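Local coordinates for protein jasmonate-induced oxygenase 2 (Arabidopsis thaliana, PDB 6LSV) that uses iron, 2-oxoglutarate and oxygen to hydroxylate the plant hormone jasmonate to 12-hydroxyjasmonate, a step in controlling jasmonate-mediated defence signalling, at residues 8-13 and 211-216; 71-76 and 185-190; 96-101 and 290-295; 195-200 and 272-277. All blocks are in the same frame, centred on the assembly; numbering follows the deposited sequence.

Contact 1 (8-13 and 211-216); sequences VRVQSL and YYPKCP. With AKG (2-oxoglutaric acid), chain C.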
# COMPACT_ATOMS: atom_id res chain seq x y z
N VAL A 8 5.19 12.07 -17.47
CA VAL A 8 6.21 11.25 -18.10
C VAL A 8 6.09 9.84 -17.54
O VAL A 8 6.16 9.64 -16.32
CB VAL A 8 7.61 11.82 -17.87
CG1 VAL A 8 8.66 10.79 -18.25
CG2 VAL A 8 7.80 13.09 -18.65
N ARG A 9 5.90 8.86 -18.41
CA ARG A 9 5.82 7.47 -17.98
C ARG A 9 7.22 6.93 -17.74
O ARG A 9 8.04 6.89 -18.67
CB ARG A 9 5.08 6.62 -19.01
CG ARG A 9 3.71 7.16 -19.37
CD ARG A 9 2.81 7.29 -18.14
NE ARG A 9 1.50 7.81 -18.50
CZ ARG A 9 0.52 8.03 -17.63
NH1 ARG A 9 0.70 7.77 -16.34
NH2 ARG A 9 -0.65 8.51 -18.05
N VAL A 10 7.51 6.53 -16.50
CA VAL A 10 8.85 6.08 -16.15
C VAL A 10 9.31 4.94 -17.05
O VAL A 10 10.51 4.80 -17.33
CB VAL A 10 8.90 5.68 -14.66
CG1 VAL A 10 10.32 5.42 -14.21
CG2 VAL A 10 8.27 6.77 -13.81
N GLN A 11 8.37 4.13 -17.54
CA GLN A 11 8.73 3.09 -18.50
C GLN A 11 9.34 3.68 -19.76
O GLN A 11 10.25 3.09 -20.36
CB GLN A 11 7.50 2.25 -18.84
CG GLN A 11 7.82 1.03 -19.67
CD GLN A 11 6.59 0.39 -20.27
OE1 GLN A 11 5.46 0.83 -20.04
NE2 GLN A 11 6.79 -0.67 -21.05
N SER A 12 8.85 4.85 -20.20
CA SER A 12 9.41 5.49 -21.38
C SER A 12 10.86 5.87 -21.17
O SER A 12 11.68 5.77 -22.09
CB SER A 12 8.59 6.73 -21.76
OG SER A 12 7.22 6.43 -21.93
N LEU A 13 11.20 6.32 -19.96
CA LEU A 13 12.58 6.68 -19.67
C LEU A 13 13.48 5.45 -19.67
O LEU A 13 14.56 5.46 -20.26
CB LEU A 13 12.66 7.41 -18.32
CG LEU A 13 11.62 8.52 -18.13
CD1 LEU A 13 11.57 8.99 -16.68
CD2 LEU A 13 11.92 9.69 -19.06
N TYR A 211 4.81 -0.67 -10.72
CA TYR A 211 5.80 -1.15 -11.68
C TYR A 211 7.06 -0.33 -11.52
O TYR A 211 7.04 0.90 -11.69
CB TYR A 211 5.26 -1.04 -13.11
CG TYR A 211 6.21 -1.60 -14.16
CD1 TYR A 211 6.89 -2.79 -13.94
CD2 TYR A 211 6.42 -0.93 -15.36
CE1 TYR A 211 7.75 -3.30 -14.89
CE2 TYR A 211 7.29 -1.43 -16.31
CZ TYR A 211 7.95 -2.62 -16.07
OH TYR A 211 8.81 -3.14 -17.01
N TYR A 212 8.17 -1.00 -11.19
CA TYR A 212 9.46 -0.35 -10.98
C TYR A 212 10.42 -0.79 -12.08
O TYR A 212 11.11 -1.82 -11.93
CB TYR A 212 10.02 -0.69 -9.60
CG TYR A 212 9.03 -0.49 -8.48
CD1 TYR A 212 8.83 0.76 -7.91
CD2 TYR A 212 8.28 -1.56 -7.99
CE1 TYR A 212 7.92 0.95 -6.90
CE2 TYR A 212 7.36 -1.37 -6.97
CZ TYR A 212 7.19 -0.12 -6.43
OH TYR A 212 6.28 0.07 -5.41
N PRO A 213 10.51 -0.06 -13.20
CA PRO A 213 11.41 -0.45 -14.30
C PRO A 213 12.87 -0.31 -13.90
O PRO A 213 13.17 0.13 -12.79
CB PRO A 213 11.04 0.53 -15.42
CG PRO A 213 9.71 1.11 -15.03
CD PRO A 213 9.74 1.15 -13.54
N LYS A 214 13.80 -0.67 -14.78
CA LYS A 214 15.21 -0.53 -14.43
C LYS A 214 15.58 0.95 -14.43
O LYS A 214 15.01 1.77 -15.17
CB LYS A 214 16.10 -1.33 -15.39
CG LYS A 214 15.75 -2.82 -15.52
CD LYS A 214 16.30 -3.41 -16.79
CE LYS A 214 15.99 -2.59 -18.02
NZ LYS A 214 14.68 -1.89 -18.17
N CYS A 215 16.53 1.31 -13.57
CA CYS A 215 16.89 2.69 -13.35
C CYS A 215 18.38 2.88 -13.62
O CYS A 215 19.20 2.11 -13.10
CB CYS A 215 16.57 3.12 -11.91
SG CYS A 215 16.95 4.84 -11.56
N PRO A 216 18.76 3.86 -14.44
CA PRO A 216 20.18 3.99 -14.80
C PRO A 216 21.09 4.34 -13.63
O PRO A 216 22.26 3.95 -13.65
CB PRO A 216 20.17 5.10 -15.86
CG PRO A 216 18.90 5.85 -15.61
CD PRO A 216 17.91 4.86 -15.11
C1 AKG C . 2.85 0.29 -1.82
O1 AKG C . 2.11 0.11 -0.82
O2 AKG C . 2.39 0.88 -2.83
C2 AKG C . 4.31 -0.19 -1.77
O5 AKG C . 5.03 0.28 -0.96
C3 AKG C . 4.86 -1.24 -2.74
C4 AKG C . 5.86 -2.13 -2.00
C5 AKG C . 6.75 -2.90 -2.98
O3 AKG C . 7.23 -4.02 -2.67
O4 AKG C . 7.00 -2.40 -4.10

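Contact 2 (71-76 and 185-190); sequences ACRGWG and TNLGLK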
# COMPACT_ATOMS: atom_id res chain seq x y z
N ALA A 71 4.38 -7.44 16.71
CA ALA A 71 4.74 -6.86 15.43
C ALA A 71 3.94 -5.59 15.15
O ALA A 71 4.49 -4.57 14.70
CB ALA A 71 4.54 -7.88 14.31
N CYS A 72 2.63 -5.63 15.42
CA CYS A 72 1.77 -4.49 15.12
C CYS A 72 2.08 -3.28 16.00
O CYS A 72 1.78 -2.15 15.59
CB CYS A 72 0.30 -4.88 15.28
SG CYS A 72 -0.23 -6.20 14.18
N ARG A 73 2.66 -3.49 17.18
CA ARG A 73 2.92 -2.39 18.10
C ARG A 73 4.29 -1.75 17.89
O ARG A 73 4.42 -0.53 18.02
CB ARG A 73 2.79 -2.87 19.54
CG ARG A 73 1.38 -3.29 19.93
CD ARG A 73 1.39 -4.04 21.26
NE ARG A 73 0.07 -4.54 21.62
CZ ARG A 73 -0.60 -4.19 22.72
NH1 ARG A 73 -0.06 -3.32 23.57
NH2 ARG A 73 -1.80 -4.69 22.96
N GLY A 74 5.31 -2.55 17.56
CA GLY A 74 6.65 -2.02 17.43
C GLY A 74 7.13 -1.86 16.00
O GLY A 74 7.94 -0.97 15.71
N TRP A 75 6.63 -2.70 15.10
CA TRP A 75 7.02 -2.66 13.70
C TRP A 75 5.90 -2.25 12.77
O TRP A 75 6.16 -1.63 11.73
CB TRP A 75 7.56 -4.02 13.25
CG TRP A 75 8.71 -4.47 14.08
CD1 TRP A 75 8.66 -5.08 15.30
CD2 TRP A 75 10.10 -4.33 13.76
NE1 TRP A 75 9.93 -5.33 15.75
CE2 TRP A 75 10.83 -4.88 14.83
CE3 TRP A 75 10.80 -3.79 12.67
CZ2 TRP A 75 12.22 -4.92 14.85
CZ3 TRP A 75 12.18 -3.83 12.69
CH2 TRP A 75 12.88 -4.38 13.77
N GLY A 76 4.65 -2.57 13.11
CA GLY A 76 3.54 -2.21 12.27
C GLY A 76 3.38 -3.04 11.01
O GLY A 76 2.76 -2.57 10.05
N THR A 185 -8.86 -8.67 18.55
CA THR A 185 -8.68 -9.49 19.73
C THR A 185 -7.39 -9.14 20.46
O THR A 185 -7.36 -9.03 21.69
CB THR A 185 -8.69 -10.96 19.33
OG1 THR A 185 -10.03 -11.34 18.97
CG2 THR A 185 -8.19 -11.84 20.46
N ASN A 186 -6.31 -8.91 19.70
CA ASN A 186 -5.03 -8.59 20.32
C ASN A 186 -5.08 -7.30 21.13
O ASN A 186 -4.22 -7.08 21.98
CB ASN A 186 -3.94 -8.51 19.26
CG ASN A 186 -3.25 -9.84 19.03
OD1 ASN A 186 -2.82 -10.50 19.98
ND2 ASN A 186 -3.14 -10.25 17.77
N LEU A 187 -6.07 -6.45 20.89
CA LEU A 187 -6.28 -5.26 21.71
C LEU A 187 -7.26 -5.51 22.85
O LEU A 187 -7.70 -4.54 23.49
CB LEU A 187 -6.77 -4.09 20.85
CG LEU A 187 -5.76 -3.49 19.86
CD1 LEU A 187 -6.38 -2.36 19.05
CD2 LEU A 187 -4.50 -3.02 20.58
N GLY A 188 -7.62 -6.76 23.11
CA GLY A 188 -8.58 -7.06 24.15
C GLY A 188 -10.00 -6.64 23.85
O GLY A 188 -10.79 -6.44 24.77
N LEU A 189 -10.34 -6.48 22.57
CA LEU A 189 -11.67 -6.06 22.15
C LEU A 189 -12.47 -7.26 21.64
O LEU A 189 -11.92 -8.32 21.35
CB LEU A 189 -11.59 -5.00 21.06
CG LEU A 189 -10.64 -3.81 21.26
CD1 LEU A 189 -10.35 -3.15 19.92
CD2 LEU A 189 -11.24 -2.81 22.23
N LYS A 190 -13.78 -7.06 21.53
CA LYS A 190 -14.62 -8.00 20.80
C LYS A 190 -14.00 -8.28 19.45
O LYS A 190 -13.55 -7.37 18.75
CB LYS A 190 -16.03 -7.42 20.62
CG LYS A 190 -16.84 -7.30 21.89
CD LYS A 190 -18.09 -6.47 21.68
CE LYS A 190 -18.99 -7.10 20.63
NZ LYS A 190 -19.34 -6.12 19.56

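Contact 3 (96-101 and 290-295); sequences NWREFF and SDKERV. With AKG (2-oxoglutaric acid), chain C.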
# COMPACT_ATOMS: atom_id res chain seq x y z
N ASN A 96 -0.03 -11.50 -14.70
CA ASN A 96 -1.00 -10.74 -15.49
C ASN A 96 -0.65 -9.26 -15.49
O ASN A 96 -0.63 -8.61 -16.54
CB ASN A 96 -2.41 -10.95 -14.94
CG ASN A 96 -3.13 -12.10 -15.61
OD1 ASN A 96 -4.01 -11.88 -16.44
ND2 ASN A 96 -2.76 -13.32 -15.26
N TRP A 97 -0.37 -8.70 -14.31
CA TRP A 97 -0.01 -7.29 -14.24
C TRP A 97 1.35 -7.03 -14.88
O TRP A 97 1.54 -6.02 -15.56
CB TRP A 97 -0.03 -6.81 -12.78
CG TRP A 97 -1.41 -6.48 -12.31
CD1 TRP A 97 -2.19 -7.21 -11.47
CD2 TRP A 97 -2.19 -5.33 -12.67
NE1 TRP A 97 -3.40 -6.59 -11.28
CE2 TRP A 97 -3.43 -5.43 -12.01
CE3 TRP A 97 -1.95 -4.22 -13.50
CZ2 TRP A 97 -4.42 -4.47 -12.14
CZ3 TRP A 97 -2.94 -3.27 -13.62
CH2 TRP A 97 -4.16 -3.40 -12.95
N ARG A 98 2.31 -7.93 -14.67
CA ARG A 98 3.60 -7.79 -15.34
C ARG A 98 3.43 -7.74 -16.85
O ARG A 98 4.09 -6.94 -17.53
CB ARG A 98 4.54 -8.94 -14.95
CG ARG A 98 5.94 -8.77 -15.50
CD ARG A 98 6.73 -10.08 -15.46
NE ARG A 98 6.75 -10.71 -14.14
CZ ARG A 98 7.43 -10.24 -13.10
NH1 ARG A 98 8.15 -9.13 -13.21
NH2 ARG A 98 7.39 -10.89 -11.94
N GLU A 99 2.53 -8.57 -17.39
CA GLU A 99 2.25 -8.54 -18.82
C GLU A 99 1.64 -7.21 -19.23
O GLU A 99 1.96 -6.68 -20.30
CB GLU A 99 1.33 -9.71 -19.19
CG GLU A 99 0.76 -9.66 -20.60
CD GLU A 99 1.82 -9.83 -21.67
OE1 GLU A 99 2.24 -10.99 -21.92
OE2 GLU A 99 2.24 -8.82 -22.28
N PHE A 100 0.76 -6.66 -18.39
CA PHE A 100 0.18 -5.36 -18.68
C PHE A 100 1.25 -4.28 -18.78
O PHE A 100 1.25 -3.45 -19.69
CB PHE A 100 -0.85 -4.99 -17.61
CG PHE A 100 -1.38 -3.59 -17.73
CD1 PHE A 100 -2.36 -3.28 -18.65
CD2 PHE A 100 -0.89 -2.58 -16.91
CE1 PHE A 100 -2.85 -1.99 -18.76
CE2 PHE A 100 -1.37 -1.29 -17.01
CZ PHE A 100 -2.35 -0.99 -17.94
N PHE A 101 2.20 -4.29 -17.84
CA PHE A 101 3.25 -3.28 -17.84
C PHE A 101 4.34 -3.54 -18.87
O PHE A 101 5.10 -2.62 -19.18
CB PHE A 101 3.86 -3.17 -16.44
CG PHE A 101 2.98 -2.45 -15.46
CD1 PHE A 101 2.76 -1.09 -15.56
CD2 PHE A 101 2.36 -3.15 -14.43
CE1 PHE A 101 1.94 -0.42 -14.66
CE2 PHE A 101 1.54 -2.49 -13.52
CZ PHE A 101 1.33 -1.13 -13.64
N SER A 290 19.42 -1.16 -11.50
CA SER A 290 19.70 -0.94 -12.91
C SER A 290 19.46 -2.16 -13.78
O SER A 290 19.39 -2.02 -15.00
CB SER A 290 21.16 -0.49 -13.08
OG SER A 290 22.04 -1.47 -12.56
N ASP A 291 19.34 -3.35 -13.18
CA ASP A 291 19.44 -4.59 -13.94
C ASP A 291 18.14 -5.38 -14.04
O ASP A 291 18.02 -6.21 -14.94
CB ASP A 291 20.53 -5.48 -13.33
CG ASP A 291 21.83 -4.73 -13.14
OD1 ASP A 291 22.25 -4.05 -14.11
OD2 ASP A 291 22.43 -4.80 -12.04
N LYS A 292 17.19 -5.17 -13.13
CA LYS A 292 15.92 -5.86 -13.23
C LYS A 292 14.81 -4.96 -12.70
O LYS A 292 15.06 -3.96 -12.02
CB LYS A 292 15.96 -7.22 -12.51
CG LYS A 292 14.84 -8.19 -12.92
CD LYS A 292 14.45 -8.08 -14.40
CE LYS A 292 13.37 -9.10 -14.76
NZ LYS A 292 12.44 -9.33 -13.61
N GLU A 293 13.58 -5.31 -13.05
CA GLU A 293 12.38 -4.59 -12.69
C GLU A 293 11.75 -5.23 -11.46
O GLU A 293 12.26 -6.20 -10.91
CB GLU A 293 11.42 -4.57 -13.87
CG GLU A 293 11.30 -5.94 -14.55
CD GLU A 293 10.04 -6.08 -15.37
OE1 GLU A 293 9.96 -5.47 -16.46
OE2 GLU A 293 9.12 -6.82 -14.94
N ARG A 294 10.61 -4.68 -11.04
CA ARG A 294 9.83 -5.23 -9.96
C ARG A 294 8.36 -5.00 -10.25
O ARG A 294 7.99 -4.06 -10.96
CB ARG A 294 10.19 -4.60 -8.60
CG ARG A 294 11.46 -5.14 -7.96
CD ARG A 294 11.67 -4.62 -6.53
NE ARG A 294 10.89 -5.34 -5.53
CZ ARG A 294 9.81 -4.86 -4.93
NH1 ARG A 294 9.36 -3.65 -5.22
NH2 ARG A 294 9.17 -5.60 -4.03
N VAL A 295 7.51 -5.88 -9.72
CA VAL A 295 6.07 -5.72 -9.78
C VAL A 295 5.50 -6.11 -8.43
O VAL A 295 5.72 -7.24 -7.97
CB VAL A 295 5.43 -6.58 -10.89
CG1 VAL A 295 3.94 -6.77 -10.62
CG2 VAL A 295 5.64 -5.94 -12.26
C1 AKG C . 2.85 0.29 -1.82
O1 AKG C . 2.11 0.11 -0.82
O2 AKG C . 2.39 0.88 -2.83
C2 AKG C . 4.31 -0.19 -1.77
O5 AKG C . 5.03 0.28 -0.96
C3 AKG C . 4.86 -1.24 -2.74
C4 AKG C . 5.86 -2.13 -2.00
C5 AKG C . 6.75 -2.90 -2.98
O3 AKG C . 7.23 -4.02 -2.67
O4 AKG C . 7.00 -2.40 -4.10

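Contact 4 (195-200 and 272-277); sequences QEAFGG and QILSNS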
# COMPACT_ATOMS: atom_id res chain seq x y z
N GLN A 195 -13.99 -4.60 12.50
CA GLN A 195 -14.97 -4.72 11.42
C GLN A 195 -16.16 -3.81 11.67
O GLN A 195 -16.73 -3.26 10.72
CB GLN A 195 -15.43 -6.16 11.28
CG GLN A 195 -16.05 -6.47 9.94
CD GLN A 195 -15.02 -6.46 8.84
OE1 GLN A 195 -13.99 -7.13 8.94
NE2 GLN A 195 -15.28 -5.70 7.78
N GLU A 196 -16.54 -3.64 12.93
CA GLU A 196 -17.60 -2.70 13.29
C GLU A 196 -17.19 -1.27 12.97
O GLU A 196 -17.92 -0.54 12.28
CB GLU A 196 -17.92 -2.85 14.78
CG GLU A 196 -19.36 -2.64 15.17
CD GLU A 196 -19.56 -2.81 16.67
OE1 GLU A 196 -19.43 -1.81 17.41
OE2 GLU A 196 -19.82 -3.95 17.11
N ALA A 197 -16.01 -0.85 13.45
CA ALA A 197 -15.57 0.53 13.28
C ALA A 197 -15.39 0.89 11.81
O ALA A 197 -15.57 2.06 11.44
CB ALA A 197 -14.27 0.75 14.04
N PHE A 198 -15.04 -0.08 10.97
CA PHE A 198 -14.84 0.18 9.55
C PHE A 198 -16.15 0.34 8.78
O PHE A 198 -16.11 0.72 7.60
CB PHE A 198 -14.04 -0.96 8.91
CG PHE A 198 -12.56 -0.84 9.09
CD1 PHE A 198 -12.01 -0.52 10.31
CD2 PHE A 198 -11.71 -1.10 8.02
CE1 PHE A 198 -10.64 -0.43 10.47
CE2 PHE A 198 -10.34 -1.01 8.17
CZ PHE A 198 -9.81 -0.68 9.40
N GLY A 199 -17.28 0.04 9.39
CA GLY A 199 -18.56 0.05 8.73
C GLY A 199 -19.16 -1.31 8.41
O GLY A 199 -19.94 -1.41 7.45
N GLY A 200 -18.83 -2.35 9.17
CA GLY A 200 -19.36 -3.68 8.91
C GLY A 200 -18.91 -4.27 7.59
O GLY A 200 -17.70 -4.40 7.33
N GLN A 272 -3.81 2.87 13.09
CA GLN A 272 -3.04 3.56 14.13
C GLN A 272 -3.93 4.53 14.90
O GLN A 272 -3.83 4.63 16.13
CB GLN A 272 -1.85 4.30 13.51
CG GLN A 272 -1.17 5.28 14.48
CD GLN A 272 0.23 5.70 14.05
OE1 GLN A 272 0.92 4.98 13.34
NE2 GLN A 272 0.65 6.88 14.51
N ILE A 273 -4.83 5.23 14.19
CA ILE A 273 -5.74 6.16 14.85
C ILE A 273 -6.76 5.41 15.69
O ILE A 273 -7.05 5.80 16.83
CB ILE A 273 -6.41 7.07 13.80
CG1 ILE A 273 -5.36 7.90 13.06
CG2 ILE A 273 -7.43 7.98 14.46
CD1 ILE A 273 -5.79 8.32 11.68
N LEU A 274 -7.33 4.33 15.15
CA LEU A 274 -8.34 3.58 15.89
C LEU A 274 -7.76 2.95 17.15
O LEU A 274 -8.39 2.97 18.22
CB LEU A 274 -8.96 2.51 15.00
CG LEU A 274 -10.03 3.00 14.02
CD1 LEU A 274 -10.38 1.94 13.00
CD2 LEU A 274 -11.29 3.44 14.76
N SER A 275 -6.55 2.40 17.06
CA SER A 275 -5.89 1.80 18.21
C SER A 275 -5.32 2.85 19.17
O SER A 275 -4.56 2.48 20.07
CB SER A 275 -4.78 0.86 17.75
OG SER A 275 -3.70 1.56 17.16
N ASN A 276 -5.67 4.12 18.99
CA ASN A 276 -5.10 5.23 19.77
C ASN A 276 -3.58 5.12 19.86
O ASN A 276 -2.98 5.31 20.92
CB ASN A 276 -5.72 5.29 21.17
CG ASN A 276 -5.62 6.68 21.80
OD1 ASN A 276 -5.52 7.69 21.10
ND2 ASN A 276 -5.63 6.74 23.13
N SER A 277 -2.97 4.78 18.72
CA SER A 277 -1.52 4.62 18.54
C SER A 277 -0.95 3.39 19.23
O SER A 277 0.28 3.28 19.34
CB SER A 277 -0.74 5.86 18.98
OG SER A 277 -0.51 6.74 17.90

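Contact 1 (8-13 and 211-216)
The amide of Q11, whose CG lies against Y211 and whose backbone packs on P213, is gripped at both ends. Its NE2 is hydrogen-bonded to the carbonyl O of M103 and weakly to E15 OE2, while OE1 meets K108 NZ. These bonds fix the amide beside the end of strand 204-212, a strand of the double-stranded beta-helix (jelly-roll) core of 2-oxoglutarate dioxygenases, where the short N-terminal helix 10-15 packs. Q11 CG lies 4.2 Å from Y211 CE2, at the edge of the ring and near its plane. The amide stands almost upright to that ring, the two planes being 88° apart. CG of Q11 is anti to the backbone N (chi1 -172°) and the chain stays extended beyond it, which carries the amide past the tyrosine edge. The Y211 ring also meets F101, with planes at about 20°, and its hydroxyl bonds to E293 OE1.

P213 packs on the start of the helix. Its CG is 4.1 Å from Q11 CA, and its CD is 4.4 Å from V10 CG1, so one proline ring touches the first two residues of the helix. D137 holds that helix start in place: OD1 receives V10 N and OD2 receives Q11 N, and its backbone pairs with Y211. The CB of Y212 points away from the helix, opposite in sense to Y211, as expected for consecutive strand residues. Its side chain enters the cosubstrate pocket, where Y212 OH makes a weak 2.9 Å hydrogen bond to O4 of 2-oxoglutarate.

Contact 2 (71-76 and 185-190)
R73 reaches from the last turn of helix 63-74 to N186 and L187, where helix 161-186 closes in a Schellman motif with G188 as its C-prime residue. Its CB does not aim at the other helix; the direction is set further out. CG sits beside the backbone N (chi1 -66°), and the chain is extended from CG to NE, which carries the guanidinium across to the other segment although the nearest CA atoms, those of R73 and L187, are 10.3 Å apart. NE turns back to its own helix in a weak hydrogen bond to S69 OG. NH2 is the atom that arrives. It lies 3.5 Å from N186 O, with that oxygen at the edge of the guanidinium and in its plane, a polar approach rather than an established hydrogen bond. A positive group beside the carbonyl end of a helix is nevertheless likely to be electrostatically favourable.

NH2 also lies 4.0 Å from L187 CD2, and the two side chains run past one another in opposite directions. Around this surface approach, the side chain of L187 rests on Y279 and F194, and that of N186 on M65, I68 and S69. Both helices turn off at a glycine of positive phi. On one side, A71 O accepts from W75 N and G76 N; on the other, G188 N bonds to T185 O at 2.7 Å.

Contact 3 (96-101 and 290-295)
This is a salt-bridged packing of a helix on a strand, in which helix 87-102 of the N-terminal region lies across the start of strand 294-302 in the main sheet. R98 carries it. Its NH1 donates to E293 OE2 at 3.0 Å, the acceptor lying in the guanidinium plane and met nearly head-on along its C-O bond. The two flat groups are nearly coplanar, yet the N-H...O angle of 138° shows a bent bond. A bend at chi3 (-53°) folds the arginine over the strand, placing V295 CB over one guanidinium face. V295 CG2 touches R98 twice, 4.1 Å from CA and 4.2 Å from NH1, so apolar and ionic contacts share one side chain.

Further partners hold the pair in position. R98 NE is salt-bridged to E95 OE1, and E293 OE1, bonded to Y211, also takes H102 NE2. K292 NZ lies 4.3 Å from R98 NH1, a second positive charge near E293 OE2 but not bonded to it.

Strand alternation divides the work: V295 directs its CB to the helix, whereas that of R294 points away and its bent chain reaches the cosubstrate. There, R294 NH1 bonds to 2-oxoglutarate O4 at 2.9 Å (171°) and NH2 to O3 at 2.8 Å, a bidentate grip on the C5 carboxylate. With S296, also a 2-oxoglutarate-binding residue, R294 and V295 form the RXS motif characteristic of plant 2-oxoglutarate dioxygenases.

Contact 4 (195-200 and 272-277)
L274 places its two methyls against A197 and F198, joining the ends of helices 193-197 and 269-274, each closing in a Schellman motif, in the helical region beside the double-stranded beta-helix core. CD1 of L274 meets the F198 ring obliquely, 3.5 Å from CE1, while CD2 lies 4.1 Å from A197 CB. The CB atoms of A197 and L274 point towards each other's segments; that of F198 does not, and it is the ring end that swings in. CG of L274 lies beside its backbone N (chi1 -80°), which sends the branch to the neighbouring helix. There is no hydrogen bond across the contact.

A second shell surrounds these three residues. M180 of helix 161-186, I203 and P303 pack on F198, and I309 on L274. Both helix ends are closed by backbone bonds. G199 turns with a phi of 106°, and the first helix closes with G199 N on E196 O at 3.0 Å and G200 N on Q195 O at 2.8 Å. In the second helix N276 is the C-prime residue: S277 N reaches Q272 O at 2.7 Å. N276 is itself held through its side chain, OD1 to L323 N and ND2 to P321 O.

Q195 ties its own turn together and is steadied by Y301 OH. The proton donor, NE2, bonds to G200 O at 2.8 Å and 168°, with that oxygen almost in the Q195 amide plane.

How the contacts relate
The contacts form two pairs on opposite sides of the chain's centre. Contacts 1 and 3 have centres 10 Å apart and share neighbouring strands, 204-212 and 294-302, joined by Y212 O and R294 N at 3.0 Å; both touch 2-oxoglutarate, whose O4 takes a weak bond from Y212 and a bond from R294. Contacts 2 and 4, centres 12 Å apart, meet through L187 CD1 and S275 CB (3.8 Å) and a long, weak ion pair of K190 with E196. Between pairs, centres are 34 to 38 Å apart. In contact 4 the F198 side chain is about 11 Å from that of the iron ligand D229, too far to touch; contact 2 lies away from the site.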